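PDB 5L92: cytochrome P450, which binds steroids such as corticosterone and oxidises them, probably as a heme-dependent monooxygenase. Local coordinates for residues E21-F26 with Y393-L398; D131-E136 with E397-K402; C257-K262 with M376-S381. All coordinates share one frame; numbering follows the deposited sequence.

The three contacts lie on the same side of the chain's centre and are joined by its C-terminal part. Contacts 1 and 2 share Glu397 and Leu398, and their centres are about 16 Å apart: the same run of chain that packs on the N-terminal residues 21-26 goes on to become strand 399-401. Contacts 2 and 3, with centres about 10 Å apart, meet in one antiparallel sheet, where Arg401 N lies 2.8 Å from Asp377 O. Leu398, at the end of segment 393-398, also reaches contact 3, its CD1 4.2 Å from Trp378 CZ3. Contact 1 comes nearest the active site, the Tyr393 side chain being about 9 Å from the heme and about 10 Å from corticosterone.

Contact 1 (E21-F26 with Y393-L398); sequences ERFNPF and YGLKEL
Residues 21-26 and 393-398 come together without strand pairing, their nearest CA atoms, those of Phe23 and Tyr393, 7.7 Å apart, so that long side chains must span the gap. In this cytochrome P450 the contact ties the turn after the N-terminal helix 19-22 to the irregular C-terminal loop that follows Phe391, a residue of the corticosterone pocket. Tyr393 crosses most of the distance: with CG anti to the backbone N (chi1 170°), its ring extends toward the turn and its OH donates a 2.5 Å hydrogen bond to Phe23 O. The same hydroxyl is hydrogen-bonded to Arg286 NH1, so this buried group is held from two directions. The Phe23 and Tyr393 rings are nearly parallel, at 7°, but slid apart with centroids separated by 4.5 Å; Tyr393 OH therefore sits over the centre of the Phe23 ring, while Phe23 CE1 lies 3.4 Å from Tyr393 CZ. Leu395 CD2 lies over the opposite face, toward its rim, in a CH-pi contact 3.6 Å from the Phe23 ring centroid. Replacing Phe23 by an alanine would probably leave a gap between Tyr393 and Leu395, and the tyrosine ring without its stacked neighbour. Tyr256 of helix 247-260 meets the Phe23 ring edge-to-face. On the side of the hydroxyl away from the Phe23 ring, Phe26 CZ approaches to 3.8 Å from Tyr393 OH.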
ATOM      1  N   GLU A  21       0.776  -2.176  20.803  1.00 56.83           N
ATOM      2  CA  GLU A  21       1.170  -3.515  20.376  1.00 53.90           C
ATOM      3  C   GLU A  21       0.765  -3.768  18.926  1.00 47.61           C
ATOM      4  O   GLU A  21       1.566  -4.277  18.139  1.00 41.62           O
ATOM      5  CB  GLU A  21       0.591  -4.568  21.330  1.00 59.18           C
ATOM      6  CG  GLU A  21       1.398  -4.627  22.636  1.00 62.00           C
ATOM      7  CD  GLU A  21       0.680  -5.307  23.802  1.00 73.86           C
ATOM      8  OE1 GLU A  21      -0.553  -5.539  23.718  1.00 72.13           O
ATOM      9  OE2 GLU A  21       1.369  -5.603  24.813  1.00 64.94           O
ATOM     10  N   ARG A  22      -0.458  -3.380  18.543  1.00 51.26           N
ATOM     11  CA  ARG A  22      -0.868  -3.462  17.137  1.00 48.95           C
ATOM     12  C   ARG A  22       0.097  -2.735  16.199  1.00 39.58           C
ATOM     13  O   ARG A  22       0.367  -3.197  15.087  1.00 36.38           O
ATOM     14  CB  ARG A  22      -2.272  -2.877  16.959  1.00 55.29           C
ATOM     15  CG  ARG A  22      -3.375  -3.629  17.681  1.00 64.46           C
ATOM     16  CD  ARG A  22      -4.686  -2.832  17.679  1.00 71.32           C
ATOM     17  NE  ARG A  22      -5.651  -3.352  16.714  1.00 71.42           N
ATOM     18  CZ  ARG A  22      -5.885  -2.854  15.501  1.00 68.37           C
ATOM     19  NH1 ARG A  22      -5.208  -1.775  15.043  1.00 53.34           N
ATOM     20  NH2 ARG A  22      -6.816  -3.457  14.737  1.00 56.00           N
ATOM     21  N   PHE A  23       0.585  -1.570  16.591  1.00 38.02           N
ATOM     22  CA  PHE A  23       1.499  -0.871  15.706  1.00 35.24           C
ATOM     23  C   PHE A  23       2.931  -1.368  15.823  1.00 33.05           C
ATOM     24  O   PHE A  23       3.794  -0.903  15.081  1.00 30.46           O
ATOM     25  CB  PHE A  23       1.455   0.628  15.984  1.00 34.53           C
ATOM     26  CG  PHE A  23       1.981   1.474  14.860  1.00 32.60           C
ATOM     27  CD1 PHE A  23       1.429   1.397  13.597  1.00 31.55           C
ATOM     28  CD2 PHE A  23       2.996   2.373  15.080  1.00 32.52           C
ATOM     29  CE1 PHE A  23       1.913   2.208  12.532  1.00 30.80           C
ATOM     30  CE2 PHE A  23       3.480   3.189  14.039  1.00 32.57           C
ATOM     31  CZ  PHE A  23       2.916   3.103  12.764  1.00 31.46           C
ATOM     32  N   ASN A  24       3.209  -2.293  16.729  1.00 34.34           N
ATOM     33  CA  ASN A  24       4.551  -2.849  16.896  1.00 33.32           C
ATOM     34  C   ASN A  24       4.428  -4.369  17.012  1.00 32.66           C
ATOM     35  O   ASN A  24       4.599  -4.960  18.087  1.00 31.65           O
ATOM     36  CB  ASN A  24       5.273  -2.207  18.084  1.00 33.90           C
ATOM     37  CG  ASN A  24       5.524  -0.698  17.871  1.00 32.55           C
ATOM     38  OD1 ASN A  24       6.433  -0.301  17.144  1.00 31.03           O
ATOM     39  ND2 ASN A  24       4.694   0.135  18.485  1.00 31.86           N
ATOM     40  N   PRO A  25       4.129  -5.030  15.898  1.00 31.81           N
ATOM     41  CA  PRO A  25       4.052  -6.493  15.869  1.00 30.81           C
ATOM     42  C   PRO A  25       5.402  -7.193  15.799  1.00 30.71           C
ATOM     43  O   PRO A  25       5.439  -8.429  15.723  1.00 30.34           O
ATOM     44  CB  PRO A  25       3.242  -6.757  14.583  1.00 30.32           C
ATOM     45  CG  PRO A  25       3.618  -5.590  13.672  1.00 30.70           C
ATOM     46  CD  PRO A  25       3.786  -4.413  14.599  1.00 30.65           C
ATOM     47  N   PHE A  26       6.511  -6.459  15.877  1.00 30.24           N
ATOM     48  CA  PHE A  26       7.797  -7.035  15.487  1.00 30.27           C
ATOM     49  C   PHE A  26       8.372  -8.010  16.513  1.00 31.65           C
ATOM     50  O   PHE A  26       9.117  -8.905  16.120  1.00 30.43           O
ATOM     51  CB  PHE A  26       8.782  -5.901  15.171  1.00 30.19           C
ATOM     52  CG  PHE A  26       8.173  -4.849  14.240  1.00 29.40           C
ATOM     53  CD1 PHE A  26       7.927  -5.147  12.935  1.00 28.11           C
ATOM     54  CD2 PHE A  26       7.829  -3.599  14.712  1.00 29.26           C
ATOM     55  CE1 PHE A  26       7.357  -4.203  12.084  1.00 27.20           C
ATOM     56  CE2 PHE A  26       7.267  -2.667  13.871  1.00 29.33           C
ATOM     57  CZ  PHE A  26       7.012  -2.984  12.567  1.00 27.11           C
ATOM     58  N   TYR A 393      -0.908  -0.796   6.949  1.00 27.18           N
ATOM     59  CA  TYR A 393      -0.212  -0.589   8.207  1.00 27.34           C
ATOM     60  C   TYR A 393       0.166   0.893   8.287  1.00 25.92           C
ATOM     61  O   TYR A 393       0.947   1.399   7.476  1.00 24.17           O
ATOM     62  CB  TYR A 393       1.005  -1.510   8.289  1.00 25.94           C
ATOM     63  CG  TYR A 393       1.909  -1.180   9.456  1.00 25.89           C
ATOM     64  CD1 TYR A 393       1.671  -1.713  10.710  1.00 26.86           C
ATOM     65  CD2 TYR A 393       2.992  -0.327   9.308  1.00 25.34           C
ATOM     66  CE1 TYR A 393       2.509  -1.411  11.809  1.00 27.23           C
ATOM     67  CE2 TYR A 393       3.838  -0.025  10.397  1.00 26.48           C
ATOM     68  CZ  TYR A 393       3.582  -0.578  11.638  1.00 27.86           C
ATOM     69  OH  TYR A 393       4.399  -0.249  12.706  1.00 28.92           O
ATOM     70  N   GLY A 394      -0.440   1.617   9.209  1.00 26.04           N
ATOM     71  CA  GLY A 394      -0.191   3.038   9.240  1.00 26.18           C
ATOM     72  C   GLY A 394      -0.970   3.674  10.355  1.00 28.03           C
ATOM     73  O   GLY A 394      -1.606   2.992  11.161  1.00 27.67           O
ATOM     74  N   LEU A 395      -0.905   4.994  10.389  1.00 27.83           N
ATOM     75  CA  LEU A 395      -1.609   5.780  11.385  1.00 28.75           C
ATOM     76  C   LEU A 395      -2.755   6.555  10.756  1.00 29.07           C
ATOM     77  O   LEU A 395      -2.666   7.010   9.625  1.00 27.82           O
ATOM     78  CB  LEU A 395      -0.646   6.737  12.060  1.00 26.80           C
ATOM     79  CG  LEU A 395       0.549   6.034  12.681  1.00 28.00           C
ATOM     80  CD1 LEU A 395       1.479   7.091  13.242  1.00 29.36           C
ATOM     81  CD2 LEU A 395       0.123   5.045  13.789  1.00 30.03           C
ATOM     82  N   LYS A 396      -3.812   6.747  11.532  1.00 29.81           N
ATOM     83  CA  LYS A 396      -4.966   7.506  11.074  1.00 31.23           C
ATOM     84  C   LYS A 396      -4.755   9.011  11.169  1.00 30.22           C
ATOM     85  O   LYS A 396      -5.403   9.770  10.434  1.00 28.78           O
ATOM     86  CB  LYS A 396      -6.184   7.112  11.897  1.00 33.63           C
ATOM     87  CG  LYS A 396      -6.487   5.572  11.843  1.00 35.11           C
ATOM     88  CD  LYS A 396      -7.461   5.125  12.914  1.00 41.51           C
ATOM     89  CE  LYS A 396      -8.747   5.916  12.876  1.00 47.66           C
ATOM     90  NZ  LYS A 396      -9.311   6.016  11.498  1.00 52.12           N
ATOM     91  N   GLU A 397      -3.895   9.454  12.087  1.00 30.39           N
ATOM     92  CA  GLU A 397      -3.542  10.857  12.234  1.00 30.34           C
ATOM     93  C   GLU A 397      -2.102  10.920  12.744  1.00 29.64           C
ATOM     94  O   GLU A 397      -1.569   9.941  13.263  1.00 28.59           O
ATOM     95  CB  GLU A 397      -4.520  11.602  13.164  1.00 33.22           C
ATOM     96  CG  GLU A 397      -4.574  11.126  14.624  1.00 39.29           C
ATOM     97  CD  GLU A 397      -5.012  12.261  15.610  1.00 44.75           C
ATOM     98  OE1 GLU A 397      -6.060  12.908  15.359  1.00 41.69           O
ATOM     99  OE2 GLU A 397      -4.282  12.517  16.614  1.00 39.74           O
ATOM    100  N   LEU A 398      -1.459  12.072  12.560  1.00 28.76           N
ATOM    101  CA  LEU A 398      -0.084  12.234  13.037  1.00 27.77           C
ATOM    102  C   LEU A 398       0.146  13.728  13.290  1.00 27.96           C
ATOM    103  O   LEU A 398       0.569  14.469  12.397  1.00 28.01           O
ATOM    104  CB  LEU A 398       0.893  11.640  12.033  1.00 28.66           C
ATOM    105  CG  LEU A 398       2.398  11.736  12.314  1.00 27.89           C
ATOM    106  CD1 LEU A 398       2.749  11.268  13.660  1.00 28.57           C
ATOM    107  CD2 LEU A 398       3.160  10.914  11.334  1.00 26.51           C
TER

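Contact 2 (D131-E136 with E397-K402); sequences DIDIVE and ELLIRK
Arg401 runs out with CG anti to its amide nitrogen, then bends at chi3 (-67°), which turns its guanidinium side-on to the carboxylate of Asp131. The two groups are nearly coplanar, 8° apart, and form a bidentate salt bridge: NE of Arg401 binds OD1 of Asp131 and NH2 binds OD2, each at 2.7 Å and each on a syn lone pair. This pair joins edge strand 131-133 to the central strand 399-401 of the small antiparallel sheet of the P450 fold. Ile132 and Ile400 form its hydrogen-bonded pair, Ile132 N donating to Ile400 O and Ile400 N to Ile132 O, each at 2.8 Å, and Asp131-Arg401 and Asp133-Leu399 are the non-hydrogen-bonded pairs beside it. Farther along, strand gives way to helix 134-139, and Ile134 N continues the pairing by donating to Leu398 O at 3.0 Å. Ile134 CG1 packs on Ile400 CG1 at 3.6 Å, against helix 247-260, while Lys402 CE passes across Ile132 and its NZ reaches Leu129 O and Val126 O. Asp133 is the N-cap of the helix: its OD1 accepts from Val135 N at 3.0 Å and, through the opposite face of the carboxylate plane, from Leu398 N at 2.9 Å.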
ATOM      1  N   ASP A 131       0.350  23.718  14.422  1.00 36.20           N
ATOM      2  CA  ASP A 131       0.270  22.275  14.602  1.00 35.72           C
ATOM      3  C   ASP A 131      -0.581  21.702  13.475  1.00 35.62           C
ATOM      4  O   ASP A 131      -1.695  22.177  13.243  1.00 35.40           O
ATOM      5  CB  ASP A 131      -0.351  21.922  15.963  1.00 35.80           C
ATOM      6  CG  ASP A 131       0.544  22.299  17.147  1.00 41.10           C
ATOM      7  OD1 ASP A 131       1.781  22.303  16.998  1.00 37.20           O
ATOM      8  OD2 ASP A 131      -0.001  22.584  18.241  1.00 40.79           O
ATOM      9  N   ILE A 132      -0.061  20.699  12.766  1.00 33.44           N
ATOM     10  CA  ILE A 132      -0.772  20.124  11.628  1.00 33.04           C
ATOM     11  C   ILE A 132      -0.827  18.602  11.731  1.00 31.94           C
ATOM     12  O   ILE A 132       0.037  17.959  12.326  1.00 30.08           O
ATOM     13  CB  ILE A 132      -0.134  20.522  10.285  1.00 34.25           C
ATOM     14  CG1 ILE A 132       1.329  20.106  10.252  1.00 34.36           C
ATOM     15  CG2 ILE A 132      -0.256  22.038  10.063  1.00 36.04           C
ATOM     16  CD1 ILE A 132       2.000  20.353   8.926  1.00 36.55           C
ATOM     17  N   ASP A 133      -1.842  18.033  11.103  1.00 30.88           N
ATOM     18  CA  ASP A 133      -1.987  16.584  10.972  1.00 30.64           C
ATOM     19  C   ASP A 133      -1.347  16.162   9.650  1.00 30.74           C
ATOM     20  O   ASP A 133      -1.926  16.350   8.578  1.00 30.51           O
ATOM     21  CB  ASP A 133      -3.460  16.212  11.058  1.00 30.78           C
ATOM     22  CG  ASP A 133      -3.706  14.698  10.992  1.00 30.53           C
ATOM     23  OD1 ASP A 133      -2.761  13.924  10.816  1.00 28.75           O
ATOM     24  OD2 ASP A 133      -4.861  14.292  11.110  1.00 32.89           O
ATOM     25  N   ILE A 134      -0.140  15.598   9.718  1.00 29.36           N
ATOM     26  CA  ILE A 134       0.577  15.150   8.520  1.00 29.88           C
ATOM     27  C   ILE A 134      -0.360  14.348   7.614  1.00 29.18           C
ATOM     28  O   ILE A 134      -0.273  14.422   6.377  1.00 27.91           O
ATOM     29  CB  ILE A 134       1.811  14.311   8.881  1.00 30.01           C
ATOM     30  CG1 ILE A 134       2.845  15.126   9.665  1.00 30.23           C
ATOM     31  CG2 ILE A 134       2.470  13.760   7.645  1.00 30.63           C
ATOM     32  CD1 ILE A 134       3.172  16.451   9.063  1.00 33.05           C
ATOM     33  N   VAL A 135      -1.250  13.566   8.222  1.00 28.74           N
ATOM     34  CA  VAL A 135      -2.087  12.648   7.453  1.00 29.15           C
ATOM     35  C   VAL A 135      -3.174  13.428   6.725  1.00 28.89           C
ATOM     36  O   VAL A 135      -3.197  13.492   5.492  1.00 28.70           O
ATOM     37  CB  VAL A 135      -2.679  11.545   8.367  1.00 29.00           C
ATOM     38  CG1 VAL A 135      -3.729  10.746   7.624  1.00 28.66           C
ATOM     39  CG2 VAL A 135      -1.583  10.586   8.889  1.00 28.54           C
ATOM     40  N   GLU A 136      -4.041  14.097   7.478  1.00 29.37           N
ATOM     41  CA  GLU A 136      -5.167  14.784   6.863  1.00 32.37           C
ATOM     42  C   GLU A 136      -4.703  15.880   5.897  1.00 33.07           C
ATOM     43  O   GLU A 136      -5.287  16.043   4.818  1.00 33.28           O
ATOM     44  CB  GLU A 136      -6.081  15.363   7.941  1.00 35.08           C
ATOM     45  CG  GLU A 136      -7.347  16.071   7.387  1.00 41.86           C
ATOM     46  CD  GLU A 136      -8.093  16.915   8.425  1.00 46.69           C
ATOM     47  OE1 GLU A 136      -8.176  16.502   9.596  1.00 49.88           O
ATOM     48  OE2 GLU A 136      -8.598  18.003   8.062  1.00 55.93           O
ATOM     49  N   GLU A 397      -3.895   9.454  12.087  1.00 30.39           N
ATOM     50  CA  GLU A 397      -3.542  10.857  12.234  1.00 30.34           C
ATOM     51  C   GLU A 397      -2.102  10.920  12.744  1.00 29.64           C
ATOM     52  O   GLU A 397      -1.569   9.941  13.263  1.00 28.59           O
ATOM     53  CB  GLU A 397      -4.520  11.602  13.164  1.00 33.22           C
ATOM     54  CG  GLU A 397      -4.574  11.126  14.624  1.00 39.29           C
ATOM     55  CD  GLU A 397      -5.012  12.261  15.610  1.00 44.75           C
ATOM     56  OE1 GLU A 397      -6.060  12.908  15.359  1.00 41.69           O
ATOM     57  OE2 GLU A 397      -4.282  12.517  16.614  1.00 39.74           O
ATOM     58  N   LEU A 398      -1.459  12.072  12.560  1.00 28.76           N
ATOM     59  CA  LEU A 398      -0.084  12.234  13.037  1.00 27.77           C
ATOM     60  C   LEU A 398       0.146  13.728  13.290  1.00 27.96           C
ATOM     61  O   LEU A 398       0.569  14.469  12.397  1.00 28.01           O
ATOM     62  CB  LEU A 398       0.893  11.640  12.033  1.00 28.66           C
ATOM     63  CG  LEU A 398       2.398  11.736  12.314  1.00 27.89           C
ATOM     64  CD1 LEU A 398       2.749  11.268  13.660  1.00 28.57           C
ATOM     65  CD2 LEU A 398       3.160  10.914  11.334  1.00 26.51           C
ATOM     66  N   LEU A 399      -0.170  14.165  14.509  1.00 27.69           N
ATOM     67  CA  LEU A 399      -0.133  15.589  14.826  1.00 28.87           C
ATOM     68  C   LEU A 399       1.289  16.017  15.122  1.00 29.38           C
ATOM     69  O   LEU A 399       1.944  15.470  16.021  1.00 28.02           O
ATOM     70  CB  LEU A 399      -1.052  15.927  15.995  1.00 29.45           C
ATOM     71  CG  LEU A 399      -2.506  15.519  15.743  1.00 32.61           C
ATOM     72  CD1 LEU A 399      -3.412  15.935  16.903  1.00 33.84           C
ATOM     73  CD2 LEU A 399      -3.008  16.075  14.428  1.00 32.48           C
ATOM     74  N   ILE A 400       1.756  17.003  14.356  1.00 29.28           N
ATOM     75  CA  ILE A 400       3.106  17.530  14.443  1.00 28.21           C
ATOM     76  C   ILE A 400       3.049  19.033  14.724  1.00 30.78           C
ATOM     77  O   ILE A 400       2.189  19.742  14.191  1.00 30.84           O
ATOM     78  CB  ILE A 400       3.870  17.229  13.136  1.00 28.78           C
ATOM     79  CG1 ILE A 400       4.102  15.726  12.970  1.00 28.89           C
ATOM     80  CG2 ILE A 400       5.136  18.017  13.051  1.00 31.53           C
ATOM     81  CD1 ILE A 400       4.982  15.087  13.964  1.00 30.75           C
ATOM     82  N   ARG A 401       3.987  19.509  15.519  1.00 30.76           N
ATOM     83  CA  ARG A 401       4.177  20.900  15.821  1.00 32.21           C
ATOM     84  C   ARG A 401       5.379  21.344  14.978  1.00 31.84           C
ATOM     85  O   ARG A 401       6.421  20.759  15.026  1.00 31.68           O
ATOM     86  CB  ARG A 401       4.422  21.105  17.300  1.00 32.79           C
ATOM     87  CG  ARG A 401       4.937  22.467  17.683  1.00 34.30           C
ATOM     88  CD  ARG A 401       4.595  22.897  19.079  1.00 37.26           C
ATOM     89  NE  ARG A 401       3.189  23.088  19.219  1.00 37.89           N
ATOM     90  CZ  ARG A 401       2.607  23.454  20.324  1.00 39.05           C
ATOM     91  NH1 ARG A 401       3.298  23.695  21.382  1.00 38.22           N
ATOM     92  NH2 ARG A 401       1.334  23.596  20.352  1.00 37.35           N
ATOM     93  N   LYS A 402       5.203  22.386  14.189  1.00 33.95           N
ATOM     94  CA  LYS A 402       6.238  22.894  13.295  1.00 35.80           C
ATOM     95  C   LYS A 402       7.455  23.504  13.940  1.00 36.29           C
ATOM     96  O   LYS A 402       8.514  23.336  13.471  1.00 35.65           O
ATOM     97  CB  LYS A 402       5.684  23.927  12.370  1.00 37.82           C
ATOM     98  CG  LYS A 402       4.678  23.443  11.400  1.00 37.36           C
ATOM     99  CD  LYS A 402       3.892  24.601  10.894  1.00 37.54           C
ATOM    100  CE  LYS A 402       3.058  24.258   9.713  1.00 38.52           C
ATOM    101  NZ  LYS A 402       2.256  25.422   9.327  1.00 38.05           N
TER

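Contact 3 (C257-K262 with M376-S381); sequences CLMEDK and MDWSPS
Trp378 lays one face of its indole over Met259, whose CB stands 3.3 Å from Trp378 CZ2 and forms a CH-pi contact with the six-membered ring. The sulfur follows over the same side, in a more distant Met-aromatic contact 5.4 Å from Met259 SD to the centroid of the five-membered ring. Tyr256 meets the indole edge-to-face, and the Phe382 ring meets it with the planes at about 55°. Because the Met259 chain bends at chi2 (-64°) and again at chi3, its end folds back past the strand backbone: SD lies 3.6 Å from Asp377 CA, and the methyl CE touches Met376 CG at 3.8 Å, the two methionines crossing at about a right angle. A polar link lies beside this apolar packing. Lys262 NZ forms a salt bridge of 2.8 Å with Asp377 OD1, approaching from above the carboxylate plane, and also donates to Met259 O at 3.1 Å, in the carbonyl plane and on a lone pair. The lysine thus joins a carbonyl near the C-terminal end of helix 247-260 to the strand, while the same Asp377 OD1 takes a weak bond from Trp378 N. Glu260 turns away to a salt bridge with Arg286. Helix 247-260, the C-terminal half of the long distal helix of the P450 fold, and the start of helix 262-270 are thereby joined to edge strand 377-378, which pairs with strand 399-401.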
ATOM      1  N   CYS A 257       8.980   7.582  11.899  1.00 25.04           N
ATOM      2  CA  CYS A 257      10.285   7.000  12.199  1.00 25.59           C
ATOM      3  C   CYS A 257      11.312   8.083  12.537  1.00 25.21           C
ATOM      4  O   CYS A 257      12.140   7.887  13.443  1.00 26.26           O
ATOM      5  CB  CYS A 257      10.792   6.161  11.034  1.00 25.42           C
ATOM      6  SG  CYS A 257       9.977   4.536  10.784  1.00 29.56           S
ATOM      7  N   LEU A 258      11.260   9.237  11.842  1.00 24.04           N
ATOM      8  CA  LEU A 258      12.238  10.296  12.056  1.00 24.74           C
ATOM      9  C   LEU A 258      12.012  11.009  13.376  1.00 26.08           C
ATOM     10  O   LEU A 258      12.974  11.481  14.001  1.00 25.78           O
ATOM     11  CB  LEU A 258      12.226  11.293  10.879  1.00 24.03           C
ATOM     12  CG  LEU A 258      12.646  10.705   9.541  1.00 24.49           C
ATOM     13  CD1 LEU A 258      12.391  11.696   8.437  1.00 23.88           C
ATOM     14  CD2 LEU A 258      14.083  10.202   9.463  1.00 26.01           C
ATOM     15  N   MET A 259      10.762  11.077  13.822  1.00 25.42           N
ATOM     16  CA  MET A 259      10.441  11.622  15.129  1.00 26.54           C
ATOM     17  C   MET A 259      10.782  10.649  16.250  1.00 27.39           C
ATOM     18  O   MET A 259      11.181  11.073  17.343  1.00 27.23           O
ATOM     19  CB  MET A 259       8.967  11.998  15.186  1.00 27.14           C
ATOM     20  CG  MET A 259       8.568  13.148  14.204  1.00 28.08           C
ATOM     21  SD  MET A 259       9.330  14.744  14.515  1.00 28.33           S
ATOM     22  CE  MET A 259      10.735  14.626  13.426  1.00 27.30           C
ATOM     23  N   GLU A 260      10.594   9.353  16.010  1.00 27.02           N
ATOM     24  CA  GLU A 260      10.982   8.356  16.994  1.00 29.31           C
ATOM     25  C   GLU A 260      12.482   8.403  17.249  1.00 28.77           C
ATOM     26  O   GLU A 260      12.911   8.325  18.396  1.00 27.66           O
ATOM     27  CB  GLU A 260      10.568   6.961  16.513  1.00 31.31           C
ATOM     28  CG  GLU A 260      10.628   5.899  17.571  1.00 39.94           C
ATOM     29  CD  GLU A 260       9.853   4.637  17.148  1.00 44.24           C
ATOM     30  OE1 GLU A 260       9.880   4.259  15.942  1.00 40.58           O
ATOM     31  OE2 GLU A 260       9.184   4.060  18.020  1.00 43.68           O
ATOM     32  N   ASP A 261      13.296   8.499  16.188  1.00 28.48           N
ATOM     33  CA  ASP A 261      14.770   8.506  16.306  1.00 28.90           C
ATOM     34  C   ASP A 261      15.338   9.824  15.781  1.00 27.99           C
ATOM     35  O   ASP A 261      15.705   9.951  14.601  1.00 28.24           O
ATOM     36  CB  ASP A 261      15.434   7.346  15.567  1.00 30.11           C
ATOM     37  CG  ASP A 261      16.952   7.430  15.633  1.00 30.36           C
ATOM     38  OD1 ASP A 261      17.452   8.145  16.520  1.00 29.38           O
ATOM     39  OD2 ASP A 261      17.636   6.766  14.826  1.00 32.73           O
ATOM     40  N   LYS A 262      15.468  10.787  16.687  1.00 27.82           N
ATOM     41  CA  LYS A 262      15.955  12.100  16.293  1.00 29.37           C
ATOM     42  C   LYS A 262      17.384  12.072  15.780  1.00 29.53           C
ATOM     43  O   LYS A 262      17.749  12.949  14.986  1.00 28.72           O
ATOM     44  CB  LYS A 262      15.820  13.073  17.465  1.00 29.76           C
ATOM     45  CG  LYS A 262      14.379  13.291  17.859  1.00 29.31           C
ATOM     46  CD  LYS A 262      13.585  13.841  16.696  1.00 31.81           C
ATOM     47  CE  LYS A 262      12.428  14.696  17.192  1.00 34.50           C
ATOM     48  NZ  LYS A 262      11.656  13.972  18.272  1.00 32.40           N
ATOM     49  N   MET A 376      10.627  20.378  13.602  1.00 32.55           N
ATOM     50  CA  MET A 376       9.372  19.726  13.867  1.00 32.44           C
ATOM     51  C   MET A 376       9.451  18.629  14.933  1.00 29.23           C
ATOM     52  O   MET A 376      10.434  17.979  15.086  1.00 29.59           O
ATOM     53  CB  MET A 376       8.737  19.193  12.573  1.00 32.35           C
ATOM     54  CG  MET A 376       9.121  17.800  12.138  1.00 31.78           C
ATOM     55  SD  MET A 376       8.302  17.193  10.660  1.00 36.94           S
ATOM     56  CE  MET A 376       9.547  17.447   9.496  1.00 33.76           C
ATOM     57  N   ASP A 377       8.378  18.469  15.672  1.00 29.83           N
ATOM     58  CA  ASP A 377       8.289  17.456  16.695  1.00 30.62           C
ATOM     59  C   ASP A 377       6.840  17.137  16.982  1.00 30.70           C
ATOM     60  O   ASP A 377       5.957  17.785  16.500  1.00 29.27           O
ATOM     61  CB  ASP A 377       9.034  17.896  17.949  1.00 31.48           C
ATOM     62  CG  ASP A 377       9.561  16.722  18.793  1.00 34.78           C
ATOM     63  OD1 ASP A 377       9.375  15.575  18.472  1.00 33.11           O
ATOM     64  OD2 ASP A 377      10.162  16.976  19.800  1.00 37.16           O
ATOM     65  N   TRP A 378       6.622  16.104  17.764  1.00 29.80           N
ATOM     66  CA  TRP A 378       5.299  15.718  18.122  1.00 29.49           C
ATOM     67  C   TRP A 378       4.584  16.899  18.731  1.00 29.52           C
ATOM     68  O   TRP A 378       5.143  17.620  19.484  1.00 29.62           O
ATOM     69  CB  TRP A 378       5.288  14.600  19.156  1.00 31.74           C
ATOM     70  CG  TRP A 378       6.284  13.546  19.045  1.00 32.08           C
ATOM     71  CD1 TRP A 378       7.388  13.445  19.754  1.00 34.03           C
ATOM     72  CD2 TRP A 378       6.234  12.398  18.220  1.00 31.13           C
ATOM     73  NE1 TRP A 378       8.062  12.345  19.421  1.00 33.23           N
ATOM     74  CE2 TRP A 378       7.363  11.668  18.479  1.00 30.72           C
ATOM     75  CE3 TRP A 378       5.346  11.925  17.283  1.00 30.24           C
ATOM     76  CZ2 TRP A 378       7.637  10.503  17.837  1.00 29.10           C
ATOM     77  CZ3 TRP A 378       5.615  10.797  16.664  1.00 29.41           C
ATOM     78  CH2 TRP A 378       6.740  10.083  16.933  1.00 29.77           C
ATOM     79  N   SER A 379       3.330  17.069  18.410  1.00 29.52           N
ATOM     80  CA  SER A 379       2.554  18.112  19.007  1.00 30.84           C
ATOM     81  C   SER A 379       2.082  17.635  20.358  1.00 30.63           C
ATOM     82  O   SER A 379       2.011  16.478  20.590  1.00 28.85           O
ATOM     83  CB  SER A 379       1.416  18.496  18.090  1.00 32.59           C
ATOM     84  OG  SER A 379       0.158  18.360  18.654  1.00 42.52           O
ATOM     85  N   PRO A 380       1.711  18.634  21.232  1.00 30.90           N
ATOM     86  CA  PRO A 380       1.193  18.170  22.522  1.00 30.89           C
ATOM     87  C   PRO A 380      -0.080  17.351  22.410  1.00 30.94           C
ATOM     88  O   PRO A 380      -0.411  16.693  23.331  1.00 29.49           O
ATOM     89  CB  PRO A 380       0.932  19.438  23.301  1.00 32.03           C
ATOM     90  CG  PRO A 380       1.762  20.467  22.689  1.00 33.77           C
ATOM     91  CD  PRO A 380       1.725  20.162  21.269  1.00 33.09           C
ATOM     92  N   SER A 381      -0.742  17.397  21.276  1.00 31.92           N
ATOM     93  CA  SER A 381      -1.947  16.648  21.070  1.00 32.60           C
ATOM     94  C   SER A 381      -1.773  15.292  20.401  1.00 31.70           C
ATOM     95  O   SER A 381      -2.732  14.620  20.158  1.00 32.42           O
ATOM     96  CB  SER A 381      -2.940  17.450  20.257  1.00 34.04           C
ATOM     97  OG  SER A 381      -3.593  18.387  21.032  1.00 37.05           O
TER